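Local coordinates for uncharacterized protein (Streptomyces malaysiense, PDB 6ZYL) that catalyses the beta-hydroxylation of thioholgamide as a non-heme monooxygenase, and probably binds iron and uses 2-oxoglutarate as its family does, at residues A[94-99]-A[251-256]. Residues are numbered along the deposited sequence; the frame is centred on the assembly and turned at random.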
loop_
_atom_site.group_PDB
_atom_site.type_symbol
_atom_site.label_atom_id
_atom_site.label_comp_id
_atom_site.label_asym_id
_atom_site.label_seq_id
_atom_site.Cartn_x
_atom_site.Cartn_y
_atom_site.Cartn_z
ATOM N N ALA A 94 2.753 -9.609 13.068
ATOM C CA ALA A 94 3.891 -9.966 12.227
ATOM C C ALA A 94 4.277 -8.812 11.311
ATOM O O ALA A 94 5.465 -8.532 11.113
ATOM C CB ALA A 94 3.572 -11.218 11.409
ATOM N N ILE A 95 3.281 -8.126 10.744
ATOM C CA ILE A 95 3.570 -6.991 9.874
ATOM C C ILE A 95 4.129 -5.832 10.691
ATOM O O ILE A 95 5.136 -5.217 10.319
ATOM C CB ILE A 95 2.311 -6.582 9.088
ATOM C CG1 ILE A 95 1.887 -7.722 8.155
ATOM C CG2 ILE A 95 2.571 -5.311 8.298
ATOM C CD1 ILE A 95 0.572 -7.495 7.434
ATOM N N LEU A 96 3.492 -5.523 11.822
ATOM C CA LEU A 96 3.967 -4.418 12.650
ATOM C C LEU A 96 5.383 -4.676 13.159
ATOM O O LEU A 96 6.208 -3.756 13.207
ATOM C CB LEU A 96 3.013 -4.189 13.820
ATOM C CG LEU A 96 1.603 -3.713 13.466
ATOM C CD1 LEU A 96 0.818 -3.399 14.740
ATOM C CD2 LEU A 96 1.632 -2.504 12.547
ATOM N N ASP A 97 5.684 -5.919 13.543
ATOM C CA ASP A 97 7.036 -6.239 13.995
ATOM C C ASP A 97 8.043 -6.074 12.864
ATOM O O ASP A 97 9.135 -5.528 13.067
ATOM C CB ASP A 97 7.090 -7.665 14.544
ATOM C CG ASP A 97 6.416 -7.798 15.895
ATOM O OD1 ASP A 97 6.145 -6.760 16.537
ATOM O OD2 ASP A 97 6.159 -8.945 16.315
ATOM N N ALA A 98 7.695 -6.546 11.665
ATOM C CA ALA A 98 8.594 -6.396 10.526
ATOM C C ALA A 98 8.825 -4.929 10.197
ATOM O O ALA A 98 9.962 -4.512 9.953
ATOM C CB ALA A 98 8.030 -7.131 9.311
ATOM N N VAL A 99 7.757 -4.128 10.190
ATOM C CA VAL A 99 7.897 -2.713 9.862
ATOM C C VAL A 99 8.692 -1.991 10.942
ATOM O O VAL A 99 9.525 -1.126 10.645
ATOM C CB VAL A 99 6.510 -2.079 9.656
ATOM C CG1 VAL A 99 6.635 -0.573 9.483
ATOM C CG2 VAL A 99 5.810 -2.710 8.457
ATOM N N LEU A 251 -3.490 6.665 11.015
ATOM C CA LEU A 251 -3.932 5.817 12.116
ATOM C C LEU A 251 -2.725 5.359 12.924
ATOM O O LEU A 251 -1.839 4.678 12.396
ATOM C CB LEU A 251 -4.716 4.611 11.602
ATOM C CG LEU A 251 -5.236 3.659 12.680
ATOM C CD1 LEU A 251 -6.252 4.361 13.572
ATOM C CD2 LEU A 251 -5.837 2.408 12.056
ATOM N N LEU A 252 -2.704 5.724 14.202
ATOM C CA LEU A 252 -1.635 5.296 15.093
ATOM C C LEU A 252 -1.758 3.805 15.376
ATOM O O LEU A 252 -2.818 3.327 15.789
ATOM C CB LEU A 252 -1.700 6.091 16.394
ATOM C CG LEU A 252 -0.693 5.780 17.497
ATOM C CD1 LEU A 252 0.701 6.178 17.071
ATOM C CD2 LEU A 252 -1.105 6.505 18.776
ATOM N N VAL A 253 -0.672 3.070 15.146
ATOM C CA VAL A 253 -0.661 1.633 15.392
ATOM C C VAL A 253 0.455 1.196 16.331
ATOM O O VAL A 253 0.320 0.139 16.971
ATOM C CB VAL A 253 -0.582 0.843 14.069
ATOM C CG1 VAL A 253 -1.814 1.120 13.210
ATOM C CG2 VAL A 253 0.690 1.181 13.304
ATOM N N ARG A 254 1.548 1.946 16.444
ATOM C CA ARG A 254 2.588 1.681 17.430
ATOM C C ARG A 254 3.084 3.008 17.984
ATOM O O ARG A 254 3.300 3.960 17.228
ATOM C CB ARG A 254 3.762 0.897 16.830
ATOM C CG ARG A 254 3.465 -0.570 16.563
ATOM C CD ARG A 254 3.566 -1.409 17.831
ATOM N NE ARG A 254 3.339 -2.827 17.566
ATOM C CZ ARG A 254 4.291 -3.687 17.217
ATOM N NH1 ARG A 254 5.547 -3.281 17.093
ATOM N NH2 ARG A 254 3.987 -4.957 16.995
ATOM N N GLY A 255 3.265 3.066 19.297
ATOM C CA GLY A 255 3.688 4.291 19.943
ATOM C C GLY A 255 2.519 5.168 20.336
ATOM O O GLY A 255 1.349 4.774 20.296
ATOM N N THR A 256 2.857 6.398 20.727
ATOM C CA THR A 256 1.870 7.380 21.156
ATOM C C THR A 256 1.949 8.688 20.381
ATOM O O THR A 256 1.176 9.608 20.670
ATOM C CB THR A 256 2.033 7.685 22.653
ATOM O OG1 THR A 256 3.284 8.350 22.873
ATOM C CG2 THR A 256 1.990 6.410 23.475
HETATM O O HOH W 1 8.526 -4.629 17.433
#
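Arg254 reaches Asp97 and Leu96 with CG set anti to its own carbonyl carbon and the chain bent at chi2 (-80°), which carries the guanidinium from the end of strand 249-254 to the flank of helix 93-103. Asp97 answers with a first torsion of the same kind: its CB leaves the helix away from the strand, yet the carboxylate comes back to the arginine. There NH2 of Arg254 donates to OD1 of Asp97 in a salt bridge of 2.8 Å that is nearly straight (170° at the hydrogen). One N-H carries the bridge: the acceptor lies almost in the guanidinium plane, whereas the donor stands 39° out of the carboxylate plane, and the two groups are not laid flat side by side as in a two-pronged pairing. A water adds a second, looser link, accepting from NH1 of Arg254 at 3.3 Å and donating weakly to Asp97 OD1. CB of Leu96 lies over one face of the guanidinium, toward its rim, 3.4 Å from Arg254 NH2, while its CD1 comes to 3.8 Å from Arg254 NE. The other methyl of Leu96, CD2, meets CG2 of Val253 at 3.9 Å, an apolar touch beside the charged pair. Were an alanine to stand here instead of Arg254, Asp97 would probably lose this cationic partner and the guanidinium's cover over Leu96 would go. The axes of segments 94-99 and 251-254 stay 10.0 Å apart and nearly perpendicular, so side chains span the gap. Val253 and Arg254 together face Leu107 in a classic beta bulge, where strand 249-254 pairs with strand 107-117; Leu96 also rests on Tyr236 of strand 229-237, so the helix packs against the main sheet, consistent with the double-stranded beta-helix (jelly-roll) fold of the PhyH family.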